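Local coordinates for Slr1951 protein (Synechocystis sp., PDB 3HX1) that is of unknown function but carries an FHA domain, a fold that commonly recognises phosphothreonine peptides, and so probably mediates phosphorylation-dependent protein binding, at residues 13-16 and 21-24; 42-47 and 106-111; 31-36 and 73-78; 38-43 and 50-55. One frame throughout, in Å; residues are numbered along the deposited sequence.

Contact 1. Residues 13-16 and 21-24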
loop_
_atom_site.group_PDB
_atom_site.type_symbol
_atom_site.label_atom_id
_atom_site.label_comp_id
_atom_site.label_asym_id
_atom_site.label_seq_id
_atom_site.Cartn_x
_atom_site.Cartn_y
_atom_site.Cartn_z
ATOM N N ILE A 13 -6.960 -2.163 8.768
ATOM C CA ILE A 13 -5.678 -1.704 9.294
ATOM C C ILE A 13 -4.518 -2.006 8.362
ATOM O O ILE A 13 -4.375 -3.125 7.866
ATOM C CB ILE A 13 -5.363 -2.349 10.660
ATOM C CG1 ILE A 13 -6.426 -1.962 11.691
ATOM C CG2 ILE A 13 -3.994 -1.907 11.138
ATOM C CD1 ILE A 13 -6.605 -0.470 11.863
ATOM N N LEU A 14 -3.678 -1.001 8.147
ATOM C CA LEU A 14 -2.520 -1.143 7.282
ATOM C C LEU A 14 -1.234 -1.044 8.108
ATOM O O LEU A 14 -0.932 0.026 8.654
ATOM C CB LEU A 14 -2.540 -0.037 6.220
ATOM C CG LEU A 14 -1.928 -0.365 4.860
ATOM C CD1 LEU A 14 -2.653 -1.569 4.266
ATOM C CD2 LEU A 14 -2.035 0.834 3.932
ATOM N N ILE A 15 -0.489 -2.147 8.217
ATOM C CA ILE A 15 0.772 -2.131 8.953
ATOM C C ILE A 15 1.888 -1.767 7.972
ATOM O O ILE A 15 2.247 -2.551 7.086
ATOM C CB ILE A 15 1.097 -3.501 9.595
ATOM C CG1 ILE A 15 -0.023 -3.913 10.550
ATOM C CG2 ILE A 15 2.425 -3.429 10.352
ATOM C CD1 ILE A 15 -1.184 -4.575 9.860
ATOM N N ILE A 16 2.435 -0.572 8.135
ATOM C CA ILE A 16 3.485 -0.085 7.254
ATOM C C ILE A 16 4.877 -0.186 7.863
ATOM O O ILE A 16 5.104 0.216 9.007
ATOM C CB ILE A 16 3.221 1.387 6.868
ATOM C CG1 ILE A 16 1.871 1.487 6.153
ATOM C CG2 ILE A 16 4.359 1.918 5.990
ATOM C CD1 ILE A 16 1.364 2.885 6.008
ATOM N N GLY A 21 10.333 2.964 10.491
ATOM C CA GLY A 21 9.935 1.918 11.410
ATOM C C GLY A 21 8.594 1.307 11.052
ATOM O O GLY A 21 8.048 1.563 9.982
ATOM N N ARG A 22 8.052 0.492 11.947
ATOM C CA ARG A 22 6.773 -0.150 11.697
ATOM C C ARG A 22 5.657 0.633 12.391
ATOM O O ARG A 22 5.755 0.923 13.586
ATOM C CB ARG A 22 6.819 -1.596 12.209
ATOM C CG ARG A 22 5.537 -2.351 11.975
ATOM C CD ARG A 22 5.573 -3.808 12.454
ATOM N NE ARG A 22 6.533 -4.628 11.717
ATOM C CZ ARG A 22 7.805 -4.801 12.071
ATOM N NH1 ARG A 22 8.298 -4.215 13.159
ATOM N NH2 ARG A 22 8.591 -5.571 11.333
ATOM N N ARG A 23 4.608 0.987 11.649
ATOM C CA ARG A 23 3.493 1.738 12.241
ATOM C C ARG A 23 2.168 1.303 11.639
ATOM O O ARG A 23 2.136 0.696 10.573
ATOM C CB ARG A 23 3.653 3.227 12.001
ATOM C CG ARG A 23 3.298 3.642 10.580
ATOM C CD ARG A 23 3.495 5.126 10.387
ATOM N NE ARG A 23 4.216 5.403 9.154
ATOM C CZ ARG A 23 3.658 5.451 7.952
ATOM N NH1 ARG A 23 2.356 5.246 7.807
ATOM N NH2 ARG A 23 4.411 5.698 6.894
ATOM N N GLU A 24 1.072 1.628 12.317
ATOM C CA GLU A 24 -0.251 1.256 11.830
ATOM C C GLU A 24 -1.099 2.439 11.371
ATOM O O GLU A 24 -1.066 3.518 11.958
ATOM C CB GLU A 24 -1.003 0.461 12.898
ATOM C CG GLU A 24 -0.713 -1.030 12.870
ATOM C CD GLU A 24 -1.433 -1.790 13.973
ATOM O OE1 GLU A 24 -2.504 -1.330 14.421
ATOM O OE2 GLU A 24 -0.935 -2.860 14.381
#

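Contact 2. Residues 42-47 and 106-111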
loop_
_atom_site.group_PDB
_atom_site.type_symbol
_atom_site.label_atom_id
_atom_site.label_comp_id
_atom_site.label_asym_id
_atom_site.label_seq_id
_atom_site.Cartn_x
_atom_site.Cartn_y
_atom_site.Cartn_z
ATOM N N ILE A 42 -0.794 8.352 2.076
ATOM C CA ILE A 42 -0.106 7.477 3.024
ATOM C C ILE A 42 1.367 7.446 2.655
ATOM O O ILE A 42 1.742 6.863 1.648
ATOM C CB ILE A 42 -0.678 6.055 2.961
ATOM C CG1 ILE A 42 -2.163 6.086 3.348
ATOM C CG2 ILE A 42 0.107 5.141 3.881
ATOM C CD1 ILE A 42 -2.894 4.790 3.123
ATOM N N ARG A 43 2.216 8.073 3.454
ATOM C CA ARG A 43 3.624 8.101 3.109
ATOM C C ARG A 43 4.354 6.838 3.446
ATOM O O ARG A 43 4.218 6.315 4.549
ATOM C CB ARG A 43 4.346 9.271 3.785
ATOM C CG ARG A 43 3.914 10.626 3.273
ATOM C CD ARG A 43 4.774 11.737 3.852
ATOM N NE ARG A 43 6.137 11.728 3.329
ATOM C CZ ARG A 43 7.071 12.619 3.656
ATOM N NH1 ARG A 43 6.804 13.601 4.510
ATOM N NH2 ARG A 43 8.278 12.535 3.118
ATOM N N ILE A 44 5.104 6.332 2.473
ATOM C CA ILE A 44 5.930 5.155 2.677
ATOM C C ILE A 44 7.342 5.669 2.442
ATOM O O ILE A 44 7.792 5.791 1.301
ATOM C CB ILE A 44 5.628 4.022 1.687
ATOM C CG1 ILE A 44 4.402 3.220 2.135
ATOM C CG2 ILE A 44 6.802 3.060 1.661
ATOM C CD1 ILE A 44 3.152 4.001 2.222
ATOM N N LYS A 45 8.018 5.987 3.542
ATOM C CA LYS A 45 9.364 6.536 3.525
ATOM C C LYS A 45 10.453 5.568 3.078
ATOM O O LYS A 45 10.827 4.657 3.822
ATOM C CB LYS A 45 9.699 7.071 4.919
ATOM C CG LYS A 45 11.099 7.647 5.080
ATOM C CD LYS A 45 11.398 7.909 6.557
ATOM C CE LYS A 45 12.807 8.431 6.781
ATOM N NZ LYS A 45 13.166 8.420 8.232
ATOM N N SER A 46 10.954 5.789 1.860
ATOM C CA SER A 46 12.028 4.994 1.265
ATOM C C SER A 46 12.396 5.539 -0.098
ATOM O O SER A 46 11.592 6.203 -0.744
ATOM C CB SER A 46 11.631 3.527 1.093
ATOM O OG SER A 46 12.742 2.780 0.622
ATOM N N GLN A 47 13.615 5.237 -0.534
ATOM C CA GLN A 47 14.106 5.695 -1.830
ATOM C C GLN A 47 13.699 4.730 -2.928
ATOM O O GLN A 47 13.728 5.074 -4.106
ATOM C CB GLN A 47 15.624 5.819 -1.809
ATOM C CG GLN A 47 16.344 4.541 -1.409
ATOM C CD GLN A 47 17.843 4.628 -1.643
ATOM O OE1 GLN A 47 18.459 5.669 -1.408
ATOM N NE2 GLN A 47 18.439 3.530 -2.098
ATOM N N PRO A 106 13.044 -2.824 -1.769
ATOM C CA PRO A 106 13.960 -3.447 -0.799
ATOM C C PRO A 106 13.688 -2.906 0.607
ATOM O O PRO A 106 13.745 -1.691 0.847
ATOM C CB PRO A 106 15.341 -3.026 -1.302
ATOM C CG PRO A 106 15.145 -2.925 -2.792
ATOM C CD PRO A 106 13.791 -2.243 -2.899
ATOM N N GLN A 107 13.360 -3.813 1.524
ATOM C CA GLN A 107 13.116 -3.458 2.922
ATOM C C GLN A 107 11.787 -2.744 3.219
ATOM O O GLN A 107 11.546 -2.339 4.353
ATOM C CB GLN A 107 14.273 -2.588 3.441
ATOM C CG GLN A 107 14.584 -2.783 4.910
ATOM C CD GLN A 107 15.305 -4.089 5.160
ATOM O OE1 GLN A 107 14.896 -5.141 4.665
ATOM N NE2 GLN A 107 16.385 -4.033 5.932
ATOM N N VAL A 108 10.912 -2.585 2.231
ATOM C CA VAL A 108 9.647 -1.892 2.492
ATOM C C VAL A 108 8.404 -2.658 2.046
ATOM O O VAL A 108 8.377 -3.252 0.981
ATOM C CB VAL A 108 9.650 -0.502 1.846
ATOM C CG1 VAL A 108 9.795 -0.620 0.340
ATOM C CG2 VAL A 108 8.383 0.228 2.213
ATOM N N SER A 109 7.355 -2.597 2.862
ATOM C CA SER A 109 6.138 -3.364 2.625
ATOM C C SER A 109 4.957 -2.981 3.514
ATOM O O SER A 109 5.153 -2.420 4.588
ATOM C CB SER A 109 6.461 -4.814 2.919
ATOM O OG SER A 109 6.580 -4.994 4.331
ATOM N N VAL A 110 3.740 -3.315 3.076
ATOM C CA VAL A 110 2.544 -3.044 3.863
ATOM C C VAL A 110 1.716 -4.309 4.034
ATOM O O VAL A 110 1.424 -5.017 3.062
ATOM C CB VAL A 110 1.629 -1.963 3.221
ATOM C CG1 VAL A 110 2.387 -0.654 3.070
ATOM C CG2 VAL A 110 1.093 -2.443 1.888
ATOM N N ARG A 111 1.358 -4.604 5.278
ATOM C CA ARG A 111 0.540 -5.763 5.564
ATOM C C ARG A 111 -0.857 -5.243 5.803
ATOM O O ARG A 111 -1.030 -4.140 6.319
ATOM C CB ARG A 111 1.026 -6.498 6.813
ATOM C CG ARG A 111 2.290 -7.309 6.615
ATOM C CD ARG A 111 2.402 -8.411 7.662
ATOM N NE ARG A 111 1.256 -9.321 7.621
ATOM C CZ ARG A 111 0.336 -9.410 8.579
ATOM N NH1 ARG A 111 0.425 -8.644 9.660
ATOM N NH2 ARG A 111 -0.675 -10.264 8.457
#

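Contact 3. Residues 31-36 and 73-78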
loop_
_atom_site.group_PDB
_atom_site.type_symbol
_atom_site.label_atom_id
_atom_site.label_comp_id
_atom_site.label_asym_id
_atom_site.label_seq_id
_atom_site.Cartn_x
_atom_site.Cartn_y
_atom_site.Cartn_z
ATOM N N PHE A 31 -10.443 6.352 -1.460
ATOM C CA PHE A 31 -9.293 6.373 -2.347
ATOM C C PHE A 31 -8.081 6.855 -1.550
ATOM O O PHE A 31 -8.186 7.768 -0.733
ATOM C CB PHE A 31 -9.587 7.326 -3.507
ATOM C CG PHE A 31 -8.508 7.388 -4.547
ATOM C CD1 PHE A 31 -8.480 6.484 -5.602
ATOM C CD2 PHE A 31 -7.532 8.372 -4.485
ATOM C CE1 PHE A 31 -7.495 6.563 -6.583
ATOM C CE2 PHE A 31 -6.543 8.460 -5.460
ATOM C CZ PHE A 31 -6.525 7.553 -6.512
ATOM N N TYR A 32 -6.933 6.229 -1.782
ATOM C CA TYR A 32 -5.709 6.604 -1.089
ATOM C C TYR A 32 -4.529 6.480 -2.030
ATOM O O TYR A 32 -4.345 5.436 -2.650
ATOM C CB TYR A 32 -5.448 5.674 0.092
ATOM C CG TYR A 32 -6.255 5.921 1.341
ATOM C CD1 TYR A 32 -6.054 7.062 2.119
ATOM C CD2 TYR A 32 -7.170 4.970 1.794
ATOM C CE1 TYR A 32 -6.734 7.241 3.327
ATOM C CE2 TYR A 32 -7.855 5.137 2.997
ATOM C CZ TYR A 32 -7.636 6.273 3.760
ATOM O OH TYR A 32 -8.306 6.421 4.958
ATOM N N THR A 33 -3.729 7.533 -2.156
ATOM C CA THR A 33 -2.537 7.437 -2.988
ATOM C C THR A 33 -1.455 7.039 -2.003
ATOM O O THR A 33 -1.538 7.365 -0.818
ATOM C CB THR A 33 -2.143 8.771 -3.652
ATOM O OG1 THR A 33 -2.046 9.796 -2.655
ATOM C CG2 THR A 33 -3.165 9.164 -4.702
ATOM N N ILE A 34 -0.445 6.332 -2.483
ATOM C CA ILE A 34 0.623 5.873 -1.616
ATOM C C ILE A 34 1.964 6.160 -2.253
ATOM O O ILE A 34 2.138 5.963 -3.460
ATOM C CB ILE A 34 0.505 4.363 -1.391
ATOM C CG1 ILE A 34 -0.834 4.040 -0.727
ATOM C CG2 ILE A 34 1.659 3.871 -0.551
ATOM C CD1 ILE A 34 -1.119 2.563 -0.643
ATOM N N GLY A 35 2.920 6.617 -1.447
ATOM C CA GLY A 35 4.233 6.912 -1.985
ATOM C C GLY A 35 5.145 7.582 -0.986
ATOM O O GLY A 35 4.747 7.830 0.152
ATOM N N ARG A 36 6.365 7.888 -1.420
ATOM C CA ARG A 36 7.359 8.518 -0.561
ATOM C C ARG A 36 7.232 10.039 -0.442
ATOM O O ARG A 36 7.826 10.648 0.451
ATOM C CB ARG A 36 8.770 8.178 -1.058
ATOM C CG ARG A 36 9.206 8.882 -2.339
ATOM C CD ARG A 36 10.719 8.755 -2.485
ATOM N NE ARG A 36 11.257 9.501 -3.616
ATOM C CZ ARG A 36 11.706 8.937 -4.735
ATOM N NH1 ARG A 36 11.681 7.618 -4.874
ATOM N NH2 ARG A 36 12.190 9.689 -5.718
ATOM N N GLY A 73 1.188 2.195 -9.741
ATOM C CA GLY A 73 1.314 3.461 -10.455
ATOM C C GLY A 73 0.577 4.627 -9.823
ATOM O O GLY A 73 -0.284 4.425 -8.962
ATOM N N ASP A 74 0.911 5.847 -10.235
ATOM C CA ASP A 74 0.242 7.034 -9.678
ATOM C C ASP A 74 -1.135 7.251 -10.293
ATOM O O ASP A 74 -1.613 6.420 -11.071
ATOM C CB ASP A 74 1.095 8.307 -9.840
ATOM C CG ASP A 74 1.590 8.518 -11.259
ATOM O OD1 ASP A 74 0.839 8.219 -12.214
ATOM O OD2 ASP A 74 2.734 9.004 -11.414
ATOM N N GLU A 75 -1.778 8.358 -9.933
ATOM C CA GLU A 75 -3.115 8.668 -10.441
ATOM C C GLU A 75 -3.167 8.851 -11.959
ATOM O O GLU A 75 -4.200 8.618 -12.582
ATOM C CB GLU A 75 -3.662 9.917 -9.747
ATOM C CG GLU A 75 -4.201 9.673 -8.342
ATOM C CD GLU A 75 -4.673 10.954 -7.673
ATOM O OE1 GLU A 75 -3.808 11.769 -7.276
ATOM O OE2 GLU A 75 -5.903 11.150 -7.553
ATOM N N ASP A 76 -2.057 9.279 -12.549
ATOM C CA ASP A 76 -1.991 9.460 -13.997
ATOM C C ASP A 76 -1.879 8.100 -14.666
ATOM O O ASP A 76 -2.018 7.981 -15.885
ATOM C CB ASP A 76 -0.778 10.308 -14.389
ATOM C CG ASP A 76 -1.172 11.667 -14.909
ATOM O OD1 ASP A 76 -1.651 12.494 -14.105
ATOM O OD2 ASP A 76 -1.016 11.904 -16.125
ATOM N N GLY A 77 -1.617 7.074 -13.861
ATOM C CA GLY A 77 -1.495 5.735 -14.397
ATOM C C GLY A 77 -0.062 5.389 -14.709
ATOM O O GLY A 77 0.205 4.370 -15.350
ATOM N N GLN A 78 0.867 6.235 -14.274
ATOM C CA GLN A 78 2.275 5.948 -14.512
ATOM C C GLN A 78 2.815 5.103 -13.372
ATOM O O GLN A 78 2.713 5.469 -12.198
ATOM C CB GLN A 78 3.098 7.229 -14.641
ATOM C CG GLN A 78 4.585 6.959 -14.874
ATOM C CD GLN A 78 5.257 8.028 -15.721
ATOM O OE1 GLN A 78 5.202 9.214 -15.402
ATOM N NE2 GLN A 78 5.898 7.608 -16.808
#

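Contact 4. Residues 38-43 and 50-55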
loop_
_atom_site.group_PDB
_atom_site.type_symbol
_atom_site.label_atom_id
_atom_site.label_comp_id
_atom_site.label_asym_id
_atom_site.label_seq_id
_atom_site.Cartn_x
_atom_site.Cartn_y
_atom_site.Cartn_z
ATOM N N PRO A 38 5.370 13.864 0.076
ATOM C CA PRO A 38 4.413 14.474 1.004
ATOM C C PRO A 38 3.039 14.561 0.341
ATOM O O PRO A 38 2.032 14.698 1.021
ATOM C CB PRO A 38 5.010 15.854 1.254
ATOM C CG PRO A 38 6.467 15.606 1.167
ATOM C CD PRO A 38 6.563 14.717 -0.064
ATOM N N ARG A 39 3.012 14.484 -0.991
ATOM C CA ARG A 39 1.755 14.539 -1.759
ATOM C C ARG A 39 0.852 13.345 -1.446
ATOM O O ARG A 39 -0.364 13.489 -1.317
ATOM C CB ARG A 39 2.034 14.536 -3.270
ATOM C CG ARG A 39 2.164 15.894 -3.946
ATOM C CD ARG A 39 2.324 15.713 -5.458
ATOM N NE ARG A 39 3.499 14.900 -5.789
ATOM C CZ ARG A 39 3.623 14.158 -6.890
ATOM N NH1 ARG A 39 2.644 14.113 -7.786
ATOM N NH2 ARG A 39 4.733 13.458 -7.101
ATOM N N ALA A 40 1.462 12.169 -1.346
ATOM C CA ALA A 40 0.754 10.920 -1.067
ATOM C C ALA A 40 -0.044 10.948 0.232
ATOM O O ALA A 40 0.417 11.479 1.239
ATOM C CB ALA A 40 1.760 9.746 -1.033
ATOM N N ASP A 41 -1.235 10.359 0.203
ATOM C CA ASP A 41 -2.089 10.295 1.383
ATOM C C ASP A 41 -1.413 9.462 2.471
ATOM O O ASP A 41 -1.446 9.820 3.645
ATOM C CB ASP A 41 -3.433 9.675 1.018
ATOM C CG ASP A 41 -4.149 10.451 -0.077
ATOM O OD1 ASP A 41 -4.565 11.608 0.178
ATOM O OD2 ASP A 41 -4.292 9.908 -1.199
ATOM N N ILE A 42 -0.794 8.352 2.076
ATOM C CA ILE A 42 -0.106 7.477 3.024
ATOM C C ILE A 42 1.367 7.446 2.655
ATOM O O ILE A 42 1.742 6.863 1.648
ATOM C CB ILE A 42 -0.678 6.055 2.961
ATOM C CG1 ILE A 42 -2.163 6.086 3.348
ATOM C CG2 ILE A 42 0.107 5.141 3.881
ATOM C CD1 ILE A 42 -2.894 4.790 3.123
ATOM N N ARG A 43 2.216 8.073 3.454
ATOM C CA ARG A 43 3.624 8.101 3.109
ATOM C C ARG A 43 4.354 6.838 3.446
ATOM O O ARG A 43 4.218 6.315 4.549
ATOM C CB ARG A 43 4.346 9.271 3.785
ATOM C CG ARG A 43 3.914 10.626 3.273
ATOM C CD ARG A 43 4.774 11.737 3.852
ATOM N NE ARG A 43 6.137 11.728 3.329
ATOM C CZ ARG A 43 7.071 12.619 3.656
ATOM N NH1 ARG A 43 6.804 13.601 4.510
ATOM N NH2 ARG A 43 8.278 12.535 3.118
ATOM N N SER A 50 8.447 5.131 -5.232
ATOM C CA SER A 50 8.219 6.314 -6.053
ATOM C C SER A 50 7.448 7.371 -5.259
ATOM O O SER A 50 6.850 7.070 -4.216
ATOM C CB SER A 50 7.424 5.938 -7.309
ATOM O OG SER A 50 8.142 5.007 -8.099
ATOM N N ARG A 51 7.465 8.604 -5.753
ATOM C CA ARG A 51 6.756 9.688 -5.082
ATOM C C ARG A 51 5.326 9.276 -4.827
ATOM O O ARG A 51 4.804 9.501 -3.734
ATOM C CB ARG A 51 6.843 10.962 -5.918
ATOM C CG ARG A 51 8.253 11.520 -5.849
ATOM C CD ARG A 51 8.470 12.763 -6.673
ATOM N NE ARG A 51 9.794 13.301 -6.394
ATOM C CZ ARG A 51 10.345 14.319 -7.041
ATOM N NH1 ARG A 51 9.678 14.918 -8.021
ATOM N NH2 ARG A 51 11.561 14.737 -6.703
ATOM N N ILE A 52 4.712 8.670 -5.842
ATOM C CA ILE A 52 3.348 8.153 -5.762
ATOM C C ILE A 52 3.489 6.774 -6.393
ATOM O O ILE A 52 3.523 6.637 -7.616
ATOM C CB ILE A 52 2.338 8.981 -6.593
ATOM C CG1 ILE A 52 2.295 10.434 -6.111
ATOM C CG2 ILE A 52 0.963 8.344 -6.481
ATOM C CD1 ILE A 52 1.588 10.658 -4.767
ATOM N N HIS A 53 3.576 5.758 -5.541
ATOM C CA HIS A 53 3.783 4.376 -5.967
ATOM C C HIS A 53 2.534 3.583 -6.347
ATOM O O HIS A 53 2.590 2.701 -7.204
ATOM C CB HIS A 53 4.526 3.631 -4.859
ATOM C CG HIS A 53 5.310 2.456 -5.346
ATOM N ND1 HIS A 53 6.667 2.516 -5.590
ATOM C CD2 HIS A 53 4.928 1.183 -5.627
ATOM C CE1 HIS A 53 7.091 1.330 -5.995
ATOM N NE2 HIS A 53 6.056 0.505 -6.025
ATOM N N ALA A 54 1.410 3.873 -5.708
ATOM C CA ALA A 54 0.202 3.139 -6.017
ATOM C C ALA A 54 -1.039 3.835 -5.484
ATOM O O ALA A 54 -0.957 4.945 -4.954
ATOM C CB ALA A 54 0.305 1.746 -5.435
ATOM N N VAL A 55 -2.187 3.179 -5.644
ATOM C CA VAL A 55 -3.449 3.706 -5.146
ATOM C C VAL A 55 -4.321 2.591 -4.574
ATOM O O VAL A 55 -4.232 1.435 -4.986
ATOM C CB VAL A 55 -4.247 4.432 -6.248
ATOM C CG1 VAL A 55 -3.446 5.597 -6.782
ATOM C CG2 VAL A 55 -4.601 3.456 -7.358
#

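Contact 1. Residues 13-16 and 21-24
Within the beta hairpin of strands 11-18 and 21-27, Ile-16 and Arg-23 face each other as an antiparallel hydrogen-bonded pair. Ile-16 N donates to Arg-23 O, and Arg-23 N donates back to Ile-16 O, each over 2.8 Å, so that the two bonds close a ring between the paired residues. Beside them, Ile-15 and Glu-24 form a non-hydrogen-bonded pair whose CA atoms are 4.6 Å apart, and Ile-15 CA makes a CA-H...O contact of 3.5 Å with Arg-23 O.

The side chains of Ile-16 and Arg-23 leave the same face of the sheet and run side by side. Arg-23 CG stands between the backbone N and the carbonyl carbon (chi1 77°), and a bend at chi3 turns the guanidinium so that Ile-16 CG2 lies against one of its faces, near the rim and 3.9 Å from Arg-23 NH2. That nitrogen probably also hydrogen-bonds Arg-43 O, linking the hairpin to strand 42-43, though the modelled distance is too short to trust in detail. Replacing Arg-23 by an alanine would probably cost Arg-43 O this donor and uncover the side of Ile-16.

On the other face, Glu-24 extends alongside Ile-15, its CG 3.8 Å from Ile-15 CG1, before OE1 forms a salt bridge with Arg-115. Arg-22 crosses Ile-15 through its aliphatic part, with CG 3.7 Å from Ile-15 CG2. The whole is an antiparallel hairpin at the edge of one sheet of the FHA beta sandwich.

Contact 2. Residues 42-47 and 106-111
Ile-44 and Val-108 meet methyl to methyl, bringing the loop after strand 42-43 against residues 108-110, on the way into the last strand. Ile-44 CG2 and Val-108 CG2 are modelled 3.3 Å apart, a separation too short to be taken literally; the two methyls are in contact. The side chains cross at about a right angle, and CG2 of each makes the contact between them. In Val-108, CG2 is anti to the backbone N while CG1 takes the place between N and the carbonyl carbon (chi1 62°), which sends CG2 toward the isoleucine.

Packing slackens along the strand. Ile-44 CG1 comes no nearer than 4.5 Å to Val-110 CG1, a marginal apolar contact, although both residues are buried. The far branch of Ile-44 finds its company in Ile-34 rather than across this contact.

Toward residues 45-47 and 106-107 the two segments part and solvent takes over. Lys-45 points away and is exposed, while Pro-106 and Gln-107 are also exposed, the proline being poorly ordered. Ser-46 is the exception: it is buried, its CB points toward the opposite segment, and its OG hydrogen-bonds Phe-48 N. Only 153 Å² is buried in all, and the side-chain contacts within it are apolar.

Ile-44 is joined to Gly-35 by a backbone hydrogen bond and so continues the pairing with strand 31-35, whereas Val-110 touches Ile-16 of strand 11-18 and Ile-102 of strand 101-103; the contact therefore bridges the two sheets of the sandwich across its core.

Contact 3. Residues 31-36 and 73-78
Glu-75 reaches from a loop turn across Phe-31 and Thr-33 of strand 31-35. Its CB points toward the strand but stands back, 4.9 Å from Phe-31 CZ. At CG, anti to the carbonyl carbon (chi1 -78°), the chain arrives between the two partners, 3.6 Å from Phe-31 CZ and 3.8 Å from Thr-33 CG2. CD stays between the same two partners, and the carboxylate then divides: OE1 approaches Thr-33 CG2 at 3.7 Å, while OE2 comes within 3.5 Å of Phe-31 CE2. Ring and carboxylate planes are 40° apart. These are van der Waals contacts, through which the acidic chain lies over the Thr-33 methyl and meets the Phe-31 ring obliquely, with Glu-75 itself exposed and Thr-33 buried beneath it.

The turn that presents Glu-75 is well braced. It is a type I beta turn from Asp-74 to Gly-77, closed by Gly-77 N to Asp-74 O at 2.9 Å. Asp-74 OD1 accepts Gln-78 N over 2.9 Å from above the carboxylate plane, and Asp-74 N reaches Gln-78 O at 2.7 Å.

Strand 31-35 runs between strands 42-43 and 54-58, with Phe-31 resting on Val-55 and Val-57 of the latter and Thr-33 on Ala-40. The turn belongs to the loop leading from strand 68-72 to strand 84-86, one of the connections at the edge of the FHA sandwich, some of which bind phosphopeptides in relatives. It folds back over this sheet, where Asp-74 also touches Ile-52.

Contact 4. Residues 38-43 and 50-55
Ile-52 CG1 is anti to its carbonyl carbon (chi1 -60°), and a further bend at chi2 (-73°) swings CD1 onto Ala-40, while Arg-39, bent at chi3 (-59°), folds its guanidinium over the same isoleucine. Ile-52 CD1 lies 3.8 Å from Ala-40 CB and 3.7 Å from Ala-40 N. Ile-52 CG1 sits against one face of the Arg-39 guanidinium, offset toward the rim and 4.0 Å from CZ of Arg-39. NH2 of Arg-39 meets the aliphatic root of Arg-51, 3.5 Å from its CB; the two guanidiniums are nearly perpendicular and their charged ends do not touch. A serine in place of Ile-52 would probably open a gap beside Ala-40 and leave the Arg-39 group freer to turn.

Behind this patch, Ser-50 N donates to His-53 ND1 over 3.2 Å in the ring plane, and His-53 NE2 bonds Gly-83 O, consistent with the Ser-x-x-His motif of FHA domains. His-53 and Ala-54 both face Ile-34 in a classic beta bulge. Strand 31-35 lies between strands 42-43 and 54-58, and the contact joins the loops leading into these two.

How the contacts relate
Contact 1 comes first along the chain and belongs to the six-stranded antiparallel sheet, whereas contacts 3 and 4 lie on the mixed sheet, their centres about 6 Å apart. Contact 2 spans the two sheets: it shares strand 42-43 with contact 4, and its strand 109-115 neighbours strand 11-18 of contact 1, with about 10 Å between its centre and each of theirs. Contacts 1 and 3 are the most distant pair, about 19 Å between centres and on opposite sides of the chain's centre. Residues 38-55 of contact 4 fall between the two segments of contact 3. Together they trace the FHA sandwich from an edge hairpin, through its core, to the loops that in this family commonly bind phosphopeptides.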